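Local coordinates for separin (Saccharomyces cerevisiae, PDB 5U1T), which is a caspase-like cysteine protease that triggers chromosome segregation by cleaving the cohesin subunit MCD1/SCC1 at the onset of anaphase, at residues 346-349 with 350-354; 330-333 with 334-338; 1311-1314 with 1315-1319; 1262-1265 with 1266-1270. One frame throughout, in Å; residues are numbered along the deposited sequence.

Contact 1 (346-349 with 350-354); sequences RQFD and CTVIY
Q347 and T351 sit one turn apart on helix 342-357, as do F348 and V352, so the contact is two i to i+4 pairs on a single alpha helix. The glutamine bends at its second torsion (chi2 -68°), which swings the carboxamide back along the helix until T351 OG1 donates to Q347 OE1 at 2.7 Å. That hydroxyl approaches tilted from the plane of the amide. The other end of the amide, NE2, bonds to T309 OG1 on helix 298-313, so one glutamine serves a neighbour in its own helix and one beside it. With an alanine here, the hydroxyls of T351 and T309 would probably both lose their amide partner. F348 suits the next position because its flat ring offers a face to a branched aliphatic group: CG1 of V352 stands over it in a CH-pi contact, 3.8 Å from the ring centroid and 15° from the normal. Further round, D349 has a salt bridge from OD1 to R390 NE, and with I353 it also packs on apolar groups of another protein's chain. Backbone bonds run beneath these pairs, among them T351 N to Q347 O. The valine's nearest approach to the ring is CG1 against F348 CE1, 3.6 Å.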
loop_
_atom_site.group_PDB
_atom_site.type_symbol
_atom_site.label_atom_id
_atom_site.label_comp_id
_atom_site.label_asym_id
_atom_site.label_seq_id
_atom_site.Cartn_x
_atom_site.Cartn_y
_atom_site.Cartn_z
ATOM N N ARG A 346 -25.810 -57.886 -6.470
ATOM C CA ARG A 346 -27.150 -57.332 -6.648
ATOM C C ARG A 346 -27.918 -57.417 -5.330
ATOM O O ARG A 346 -28.592 -56.467 -4.930
ATOM C CB ARG A 346 -27.927 -58.065 -7.758
ATOM C CG ARG A 346 -27.476 -57.771 -9.197
ATOM C CD ARG A 346 -27.094 -56.308 -9.407
ATOM N NE ARG A 346 -25.645 -56.103 -9.350
ATOM C CZ ARG A 346 -25.062 -54.909 -9.305
ATOM N NH1 ARG A 346 -25.806 -53.808 -9.300
ATOM N NH2 ARG A 346 -23.738 -54.814 -9.255
ATOM N N GLN A 347 -27.814 -58.558 -4.658
ATOM C CA GLN A 347 -28.549 -58.758 -3.417
ATOM C C GLN A 347 -27.978 -57.844 -2.344
ATOM O O GLN A 347 -28.731 -57.252 -1.566
ATOM C CB GLN A 347 -28.498 -60.222 -2.970
ATOM C CG GLN A 347 -29.824 -60.747 -2.404
ATOM C CD GLN A 347 -30.210 -60.114 -1.068
ATOM O OE1 GLN A 347 -29.430 -60.120 -0.115
ATOM N NE2 GLN A 347 -31.424 -59.571 -0.996
ATOM N N PHE A 348 -26.651 -57.722 -2.321
ATOM C CA PHE A 348 -25.978 -56.853 -1.365
ATOM C C PHE A 348 -26.512 -55.448 -1.509
ATOM O O PHE A 348 -27.131 -54.914 -0.587
ATOM C CB PHE A 348 -24.463 -56.864 -1.574
ATOM C CG PHE A 348 -23.706 -55.945 -0.637
ATOM C CD1 PHE A 348 -23.476 -54.621 -0.971
ATOM C CD2 PHE A 348 -23.204 -56.415 0.564
ATOM C CE1 PHE A 348 -22.772 -53.785 -0.117
ATOM C CE2 PHE A 348 -22.500 -55.576 1.414
ATOM C CZ PHE A 348 -22.286 -54.263 1.070
ATOM N N ASP A 349 -26.268 -54.865 -2.682
ATOM C CA ASP A 349 -26.744 -53.529 -3.011
ATOM C C ASP A 349 -28.195 -53.363 -2.589
ATOM O O ASP A 349 -28.569 -52.357 -2.006
ATOM C CB ASP A 349 -26.580 -53.264 -4.504
ATOM C CG ASP A 349 -25.132 -53.099 -4.903
ATOM O OD1 ASP A 349 -24.253 -53.394 -4.062
ATOM O OD2 ASP A 349 -24.876 -52.678 -6.052
ATOM N N CYS A 350 -28.998 -54.387 -2.833
ATOM C CA CYS A 350 -30.395 -54.350 -2.445
ATOM C C CYS A 350 -30.591 -54.425 -0.929
ATOM O O CYS A 350 -31.379 -53.667 -0.363
ATOM C CB CYS A 350 -31.149 -55.485 -3.124
ATOM S SG CYS A 350 -32.919 -55.367 -2.923
ATOM N N THR A 351 -29.875 -55.338 -0.277
ATOM C CA THR A 351 -30.014 -55.528 1.165
ATOM C C THR A 351 -29.640 -54.257 1.905
ATOM O O THR A 351 -30.226 -53.948 2.945
ATOM C CB THR A 351 -29.155 -56.719 1.680
ATOM O OG1 THR A 351 -29.824 -57.950 1.384
ATOM C CG2 THR A 351 -28.944 -56.653 3.187
ATOM N N VAL A 352 -28.695 -53.501 1.348
ATOM C CA VAL A 352 -28.224 -52.288 2.004
ATOM C C VAL A 352 -29.108 -51.092 1.673
ATOM O O VAL A 352 -29.046 -50.063 2.347
ATOM C CB VAL A 352 -26.755 -51.952 1.628
ATOM C CG1 VAL A 352 -25.896 -53.206 1.652
ATOM C CG2 VAL A 352 -26.669 -51.267 0.278
ATOM N N ILE A 353 -29.925 -51.211 0.634
ATOM C CA ILE A 353 -30.899 -50.163 0.354
ATOM C C ILE A 353 -32.070 -50.394 1.301
ATOM O O ILE A 353 -32.661 -49.449 1.823
ATOM C CB ILE A 353 -31.365 -50.151 -1.131
ATOM C CG1 ILE A 353 -30.581 -49.126 -1.960
ATOM C CG2 ILE A 353 -32.821 -49.766 -1.233
ATOM C CD1 ILE A 353 -29.102 -49.384 -2.090
ATOM N N TYR A 354 -32.374 -51.664 1.547
ATOM C CA TYR A 354 -33.446 -52.034 2.470
ATOM C C TYR A 354 -33.200 -51.522 3.883
ATOM O O TYR A 354 -34.081 -50.921 4.503
ATOM C CB TYR A 354 -33.624 -53.550 2.512
ATOM C CG TYR A 354 -34.593 -54.007 3.577
ATOM C CD1 TYR A 354 -35.940 -53.671 3.507
ATOM C CD2 TYR A 354 -34.167 -54.781 4.650
ATOM C CE1 TYR A 354 -36.836 -54.090 4.477
ATOM C CE2 TYR A 354 -35.054 -55.206 5.629
ATOM C CZ TYR A 354 -36.390 -54.856 5.536
ATOM O OH TYR A 354 -37.288 -55.270 6.499
#

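Contact 2 (330-333 with 334-338); sequences WSTI and RLEGL
Each carbonyl from W330 to I333 accepts the amide N-H four residues on, in the alpha-helical pattern that closes helix 319-336: R334 N to W330 O is weak at 3.3 Å, and G337 N to I333 O completes the last turn. The bond from E336 N to T332 O is firmer, at 2.9 Å. The chain departs from the helix at G337 with a positive phi of 60°, a backbone shape that favours glycine because it lacks a beta carbon. Of the side chains, T332 and E336 run together off the same side of the helix, with the methyl CG2 of T332 3.9 Å from E336 CG. A threonine fits since its methyl packs on the glutamate's aliphatic stem while OG1 turns to other partners, the amide of L291 among them. The glutamate bends at its second torsion (chi2 -75°), and its buried carboxylate oxygens accept the amides of C295 and I296. R334, long enough to reach beyond its own helix, forms salt bridges with D384 and E155. Around the turn, W330 and I333 pack against helix 365-384, W330 also meets helix 342-357, and L335 and L338 lean on helix 236-250.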
loop_
_atom_site.group_PDB
_atom_site.type_symbol
_atom_site.label_atom_id
_atom_site.label_comp_id
_atom_site.label_asym_id
_atom_site.label_seq_id
_atom_site.Cartn_x
_atom_site.Cartn_y
_atom_site.Cartn_z
ATOM N N TRP A 330 -26.025 -63.497 5.420
ATOM C CA TRP A 330 -24.768 -62.916 4.976
ATOM C C TRP A 330 -23.586 -63.439 5.768
ATOM O O TRP A 330 -22.445 -63.368 5.306
ATOM C CB TRP A 330 -24.832 -61.390 5.036
ATOM C CG TRP A 330 -25.590 -60.857 3.884
ATOM C CD1 TRP A 330 -26.879 -60.416 3.884
ATOM C CD2 TRP A 330 -25.128 -60.759 2.535
ATOM N NE1 TRP A 330 -27.246 -60.029 2.617
ATOM C CE2 TRP A 330 -26.189 -60.231 1.769
ATOM C CE3 TRP A 330 -23.915 -61.052 1.899
ATOM C CZ2 TRP A 330 -26.074 -59.990 0.392
ATOM C CZ3 TRP A 330 -23.801 -60.807 0.530
ATOM C CH2 TRP A 330 -24.877 -60.286 -0.206
ATOM N N SER A 331 -23.852 -63.984 6.950
ATOM C CA SER A 331 -22.787 -64.601 7.712
ATOM C C SER A 331 -22.373 -65.898 7.030
ATOM O O SER A 331 -21.192 -66.232 6.992
ATOM C CB SER A 331 -23.215 -64.853 9.152
ATOM O OG SER A 331 -23.802 -63.698 9.717
ATOM N N THR A 332 -23.341 -66.620 6.469
ATOM C CA THR A 332 -23.020 -67.863 5.771
ATOM C C THR A 332 -22.273 -67.559 4.472
ATOM O O THR A 332 -21.438 -68.350 4.040
ATOM C CB THR A 332 -24.279 -68.715 5.451
ATOM O OG1 THR A 332 -25.095 -68.835 6.619
ATOM C CG2 THR A 332 -23.884 -70.118 4.979
ATOM N N ILE A 333 -22.561 -66.413 3.858
ATOM C CA ILE A 333 -21.877 -66.044 2.617
ATOM C C ILE A 333 -20.379 -65.876 2.855
ATOM O O ILE A 333 -19.569 -66.439 2.114
ATOM C CB ILE A 333 -22.450 -64.754 1.993
ATOM C CG1 ILE A 333 -23.899 -64.982 1.553
ATOM C CG2 ILE A 333 -21.599 -64.308 0.815
ATOM C CD1 ILE A 333 -24.340 -64.164 0.360
ATOM N N ARG A 334 -20.016 -65.115 3.890
ATOM C CA ARG A 334 -18.615 -64.967 4.282
ATOM C C ARG A 334 -17.992 -66.335 4.539
ATOM O O ARG A 334 -16.939 -66.660 3.981
ATOM C CB ARG A 334 -18.473 -64.085 5.529
ATOM C CG ARG A 334 -17.927 -62.700 5.236
ATOM C CD ARG A 334 -17.335 -62.035 6.477
ATOM N NE ARG A 334 -15.887 -61.854 6.363
ATOM C CZ ARG A 334 -14.994 -62.434 7.158
ATOM N NH1 ARG A 334 -15.398 -63.227 8.138
ATOM N NH2 ARG A 334 -13.696 -62.217 6.977
ATOM N N LEU A 335 -18.669 -67.127 5.373
ATOM C CA LEU A 335 -18.219 -68.466 5.764
ATOM C C LEU A 335 -17.863 -69.337 4.576
ATOM O O LEU A 335 -16.776 -69.909 4.508
ATOM C CB LEU A 335 -19.300 -69.154 6.591
ATOM C CG LEU A 335 -19.339 -68.655 8.027
ATOM C CD1 LEU A 335 -20.686 -68.945 8.681
ATOM C CD2 LEU A 335 -18.171 -69.257 8.813
ATOM N N GLU A 336 -18.796 -69.419 3.639
ATOM C CA GLU A 336 -18.632 -70.217 2.438
ATOM C C GLU A 336 -17.483 -69.719 1.581
ATOM O O GLU A 336 -16.810 -70.507 0.921
ATOM C CB GLU A 336 -19.927 -70.211 1.642
ATOM C CG GLU A 336 -21.051 -70.895 2.378
ATOM C CD GLU A 336 -20.889 -72.388 2.358
ATOM O OE1 GLU A 336 -21.037 -72.934 1.245
ATOM O OE2 GLU A 336 -20.606 -73.007 3.423
ATOM N N GLY A 337 -17.268 -68.408 1.602
ATOM C CA GLY A 337 -16.174 -67.807 0.872
ATOM C C GLY A 337 -16.278 -68.081 -0.610
ATOM O O GLY A 337 -15.356 -68.612 -1.219
ATOM N N LEU A 338 -17.427 -67.749 -1.182
ATOM C CA LEU A 338 -17.609 -67.793 -2.624
ATOM C C LEU A 338 -17.003 -66.555 -3.276
ATOM O O LEU A 338 -17.054 -65.460 -2.714
ATOM C CB LEU A 338 -19.092 -67.875 -2.986
ATOM C CG LEU A 338 -19.766 -69.205 -3.320
ATOM C CD1 LEU A 338 -21.173 -68.929 -3.818
ATOM C CD2 LEU A 338 -18.992 -69.998 -4.361
#

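Contact 3 (1311-1314 with 1315-1319); sequences IYFV and LDILL
I1311 pairs with L1315, the first of a run of i to i+4 pairs along a buried part of alpha helix 1303-1320 in the protease's C50 family region. Its methyl CG2 lies 4.0 Å from L1315 CG, the two side chains running alongside each other, and its carbonyl accepts L1315 N. The leucine reaches this place with CG set beside its own backbone N (chi1 -63°), where it also meets Y1327 and I1330. Were the leucine cut back to an alanine, a gap is likely to open between I1311 and the pair Y1327 and I1330. Y1312 contributes its backbone: its carbonyl takes the amide of D1316 (Y1312 O to D1316 N 2.8 Å), while the aspartate, at a more open position, uses OD2 to bond S958 OG. F1313 is next, a ring that presents a face to I1317; the isoleucine's CG1 lies over that face, and its CD1 is 3.9 Å from F1313 CE2. Isoleucine suits the place because its longer branch, CG1 and CD1, reaches the ring, and both residues also pack on V1289 of helix 1287-1294. V1314, compact and beta-branched, packs on V1289 and F1293 of that helix. V1314 O accepts the amide of L1318, 3.0 Å from L1318 N.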
loop_
_atom_site.group_PDB
_atom_site.type_symbol
_atom_site.label_atom_id
_atom_site.label_comp_id
_atom_site.label_asym_id
_atom_site.label_seq_id
_atom_site.Cartn_x
_atom_site.Cartn_y
_atom_site.Cartn_z
ATOM N N ILE A 1311 20.982 60.860 -17.626
ATOM C CA ILE A 1311 21.906 60.975 -18.756
ATOM C C ILE A 1311 22.473 59.590 -19.042
ATOM O O ILE A 1311 22.417 59.098 -20.169
ATOM C CB ILE A 1311 23.074 61.976 -18.486
ATOM C CG1 ILE A 1311 22.575 63.283 -17.867
ATOM C CG2 ILE A 1311 23.853 62.252 -19.731
ATOM C CD1 ILE A 1311 22.091 64.255 -18.806
ATOM N N TYR A 1312 22.995 58.967 -17.994
ATOM C CA TYR A 1312 23.550 57.627 -18.071
ATOM C C TYR A 1312 22.597 56.650 -18.732
ATOM O O TYR A 1312 22.996 55.824 -19.563
ATOM C CB TYR A 1312 23.893 57.127 -16.681
ATOM C CG TYR A 1312 25.058 57.842 -16.066
ATOM C CD1 TYR A 1312 25.889 58.649 -16.837
ATOM C CD2 TYR A 1312 25.333 57.707 -14.703
ATOM C CE1 TYR A 1312 26.960 59.302 -16.272
ATOM C CE2 TYR A 1312 26.408 58.358 -14.114
ATOM C CZ TYR A 1312 27.220 59.152 -14.901
ATOM O OH TYR A 1312 28.297 59.799 -14.308
ATOM N N PHE A 1313 21.337 56.760 -18.344
ATOM C CA PHE A 1313 20.301 55.921 -18.882
ATOM C C PHE A 1313 20.176 56.133 -20.384
ATOM O O PHE A 1313 20.155 55.168 -21.156
ATOM C CB PHE A 1313 18.972 56.199 -18.174
ATOM C CG PHE A 1313 17.853 55.346 -18.661
ATOM C CD1 PHE A 1313 17.940 53.957 -18.570
ATOM C CD2 PHE A 1313 16.726 55.912 -19.219
ATOM C CE1 PHE A 1313 16.913 53.145 -19.031
ATOM C CE2 PHE A 1313 15.690 55.118 -19.678
ATOM C CZ PHE A 1313 15.785 53.725 -19.592
ATOM N N VAL A 1314 20.115 57.401 -20.796
ATOM C CA VAL A 1314 19.952 57.722 -22.204
ATOM C C VAL A 1314 21.213 57.347 -23.012
ATOM O O VAL A 1314 21.119 56.723 -24.075
ATOM C CB VAL A 1314 19.596 59.212 -22.390
ATOM C CG1 VAL A 1314 19.339 59.516 -23.849
ATOM C CG2 VAL A 1314 18.353 59.536 -21.572
ATOM N N LEU A 1315 22.383 57.705 -22.496
ATOM C CA LEU A 1315 23.630 57.275 -23.101
ATOM C C LEU A 1315 23.662 55.756 -23.265
ATOM O O LEU A 1315 24.101 55.240 -24.291
ATOM C CB LEU A 1315 24.820 57.736 -22.265
ATOM C CG LEU A 1315 25.026 59.237 -22.113
ATOM C CD1 LEU A 1315 26.349 59.539 -21.451
ATOM C CD2 LEU A 1315 24.933 59.911 -23.452
ATOM N N ASP A 1316 23.176 55.041 -22.253
ATOM C CA ASP A 1316 23.127 53.594 -22.325
ATOM C C ASP A 1316 22.206 53.141 -23.458
ATOM O O ASP A 1316 22.577 52.268 -24.222
ATOM C CB ASP A 1316 22.690 52.993 -20.995
ATOM C CG ASP A 1316 23.840 52.802 -20.030
ATOM O OD1 ASP A 1316 25.006 52.973 -20.423
ATOM O OD2 ASP A 1316 23.579 52.458 -18.865
ATOM N N ILE A 1317 21.023 53.730 -23.590
ATOM C CA ILE A 1317 20.132 53.361 -24.687
ATOM C C ILE A 1317 20.840 53.495 -26.029
ATOM O O ILE A 1317 20.787 52.590 -26.864
ATOM C CB ILE A 1317 18.862 54.223 -24.744
ATOM C CG1 ILE A 1317 18.062 54.128 -23.434
ATOM C CG2 ILE A 1317 18.016 53.836 -25.964
ATOM C CD1 ILE A 1317 16.704 54.847 -23.463
ATOM N N LEU A 1318 21.521 54.612 -26.235
ATOM C CA LEU A 1318 22.232 54.819 -27.482
ATOM C C LEU A 1318 23.398 53.857 -27.626
ATOM O O LEU A 1318 23.659 53.366 -28.716
ATOM C CB LEU A 1318 22.722 56.262 -27.573
ATOM C CG LEU A 1318 21.614 57.279 -27.333
ATOM C CD1 LEU A 1318 22.194 58.687 -27.275
ATOM C CD2 LEU A 1318 20.551 57.154 -28.413
ATOM N N LEU A 1319 24.098 53.586 -26.531
ATOM C CA LEU A 1319 25.248 52.677 -26.564
ATOM C C LEU A 1319 24.892 51.244 -26.999
ATOM O O LEU A 1319 25.576 50.672 -27.859
ATOM C CB LEU A 1319 25.939 52.633 -25.195
ATOM C CG LEU A 1319 27.052 51.592 -25.049
ATOM C CD1 LEU A 1319 28.054 51.757 -26.173
ATOM C CD2 LEU A 1319 27.741 51.668 -23.687
#

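Contact 4 (1262-1265 with 1266-1270); sequences FYEI and LHQNL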
loop_
_atom_site.group_PDB
_atom_site.type_symbol
_atom_site.label_atom_id
_atom_site.label_comp_id
_atom_site.label_asym_id
_atom_site.label_seq_id
_atom_site.Cartn_x
_atom_site.Cartn_y
_atom_site.Cartn_z
ATOM N N PHE A 1262 15.991 69.178 -26.512
ATOM C CA PHE A 1262 16.599 67.946 -26.051
ATOM C C PHE A 1262 17.471 67.335 -27.138
ATOM O O PHE A 1262 18.660 67.120 -26.928
ATOM C CB PHE A 1262 15.503 66.961 -25.607
ATOM C CG PHE A 1262 16.011 65.587 -25.283
ATOM C CD1 PHE A 1262 16.610 65.327 -24.061
ATOM C CD2 PHE A 1262 15.879 64.546 -26.206
ATOM C CE1 PHE A 1262 17.082 64.058 -23.766
ATOM C CE2 PHE A 1262 16.354 63.278 -25.926
ATOM C CZ PHE A 1262 16.960 63.032 -24.704
ATOM N N TYR A 1263 16.899 67.078 -28.309
ATOM C CA TYR A 1263 17.691 66.497 -29.388
ATOM C C TYR A 1263 18.786 67.434 -29.880
ATOM O O TYR A 1263 19.890 66.982 -30.149
ATOM C CB TYR A 1263 16.804 66.066 -30.554
ATOM C CG TYR A 1263 16.200 64.703 -30.319
ATOM C CD1 TYR A 1263 16.992 63.555 -30.314
ATOM C CD2 TYR A 1263 14.843 64.564 -30.072
ATOM C CE1 TYR A 1263 16.438 62.306 -30.088
ATOM C CE2 TYR A 1263 14.283 63.323 -29.840
ATOM C CZ TYR A 1263 15.081 62.200 -29.848
ATOM O OH TYR A 1263 14.490 60.983 -29.617
ATOM N N GLU A 1264 18.504 68.731 -29.984
ATOM C CA GLU A 1264 19.549 69.656 -30.389
ATOM C C GLU A 1264 20.688 69.550 -29.385
ATOM O O GLU A 1264 21.854 69.408 -29.769
ATOM C CB GLU A 1264 19.022 71.079 -30.485
ATOM C CG GLU A 1264 20.081 72.193 -30.338
ATOM C CD GLU A 1264 19.449 73.516 -29.838
ATOM O OE1 GLU A 1264 18.227 73.518 -29.536
ATOM O OE2 GLU A 1264 20.152 74.559 -29.759
ATOM N N ILE A 1265 20.346 69.569 -28.105
ATOM C CA ILE A 1265 21.363 69.434 -27.072
ATOM C C ILE A 1265 22.208 68.147 -27.221
ATOM O O ILE A 1265 23.436 68.199 -27.107
ATOM C CB ILE A 1265 20.729 69.502 -25.680
ATOM C CG1 ILE A 1265 20.223 70.924 -25.436
ATOM C CG2 ILE A 1265 21.736 69.091 -24.610
ATOM C CD1 ILE A 1265 19.169 71.031 -24.407
ATOM N N LEU A 1266 21.577 67.013 -27.514
ATOM C CA LEU A 1266 22.331 65.781 -27.762
ATOM C C LEU A 1266 23.214 65.889 -29.016
ATOM O O LEU A 1266 24.331 65.349 -29.058
ATOM C CB LEU A 1266 21.383 64.584 -27.883
ATOM C CG LEU A 1266 20.678 64.119 -26.596
ATOM C CD1 LEU A 1266 19.883 62.812 -26.794
ATOM C CD2 LEU A 1266 21.672 63.977 -25.444
ATOM N N HIS A 1267 22.708 66.612 -30.019
ATOM C CA HIS A 1267 23.374 66.757 -31.311
ATOM C C HIS A 1267 24.693 67.485 -31.158
ATOM O O HIS A 1267 25.692 67.098 -31.750
ATOM C CB HIS A 1267 22.479 67.499 -32.304
ATOM C CG HIS A 1267 22.997 67.512 -33.711
ATOM N ND1 HIS A 1267 22.288 68.049 -34.759
ATOM C CD2 HIS A 1267 24.156 67.049 -34.244
ATOM C CE1 HIS A 1267 22.977 67.917 -35.874
ATOM N NE2 HIS A 1267 24.117 67.324 -35.593
ATOM N N GLN A 1268 24.707 68.528 -30.346
ATOM C CA GLN A 1268 25.886 69.367 -30.275
ATOM C C GLN A 1268 26.876 68.909 -29.210
ATOM O O GLN A 1268 28.013 69.370 -29.187
ATOM C CB GLN A 1268 25.479 70.824 -30.038
ATOM C CG GLN A 1268 25.037 71.147 -28.623
ATOM C CD GLN A 1268 24.598 72.621 -28.448
ATOM O OE1 GLN A 1268 23.385 72.929 -28.350
ATOM N NE2 GLN A 1268 25.591 73.533 -28.406
ATOM N N ASN A 1269 26.474 67.974 -28.359
ATOM C CA ASN A 1269 27.300 67.628 -27.206
ATOM C C ASN A 1269 27.763 66.171 -27.103
ATOM O O ASN A 1269 28.613 65.855 -26.267
ATOM C CB ASN A 1269 26.551 68.011 -25.940
ATOM C CG ASN A 1269 26.456 69.494 -25.770
ATOM O OD1 ASN A 1269 27.458 70.201 -25.903
ATOM N ND2 ASN A 1269 25.246 69.995 -25.506
ATOM N N LEU A 1270 27.207 65.304 -27.948
ATOM C CA LEU A 1270 27.641 63.907 -28.052
ATOM C C LEU A 1270 28.604 63.686 -29.227
ATOM O O LEU A 1270 28.249 63.936 -30.370
ATOM C CB LEU A 1270 26.433 62.988 -28.213
ATOM C CG LEU A 1270 25.756 62.390 -26.988
ATOM C CD1 LEU A 1270 25.763 63.342 -25.829
ATOM C CD2 LEU A 1270 24.341 61.992 -27.364
#
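The last turns of helix 1252-1269 form this contact, in which F1262 meets L1266 and I1265 meets N1269 before the chain leaves the helix at L1270. F1262 carries its ring anti to the backbone N (chi1 172°), which directs the ring forward along the helix to L1266. The leucine lies over one face of the ring, its CD1 displaced toward CE2 and CZ and 3.6 Å from F1262 CZ, the kind of buried apolar pairing both residue types suit. On its other neighbour, F1262 lays CD2 over the centre of one face of the Y1263 ring. Y1263 is amphipathic: its OH accepts the amide N-H of V1285, while its ring makes a cation-pi contact with K1284. At the exposed side, E1264 and Q1268 run alongside each other with carboxylate and amide planes only 13° apart, a loose contact that suits two polar, solvent-tolerant chains. The end of the helix is marked by N1269. Its ND2 makes a weak bond to I1265 O at 3.0 Å, and its backbone N makes a second weak one to the same oxygen, so side chain and main chain of one residue share the I1265 carbonyl where the helix ends. ND2 also bonds Q1338 OE1. L1270 N still reaches L1266 O, at 3.1 Å, although L1270 has left helical angles and stands at the N-cap of helix 1271-1275. In the fold, I1265, Q1268 and N1269 face helix 1332-1347, F1262 and Y1263 pack on I1290 of helix 1287-1294, and H1267 meets R1273 of helix 1271-1275.

In the fold
From the N terminus the chain passes contact 2, contact 1, contact 4 and contact 3 in turn. Each joins adjoining segments, so none closes a long loop, and none nests in or crosses another. Contacts 2 and 1 lie on consecutive helices, 319-336 and 342-357, whose centres of contact are 16 Å apart; W330 packs there against Q347, F348 and T351. Contacts 4 and 3 form a second pair, within the C50 protease region, joined where L1270 touches L1315 and L1318. The two pairs stand on opposite sides of the chain's centre, with contacts 1 and 3 about 124 Å apart between centres, so each ties together helices only at its own end of this elongated protein.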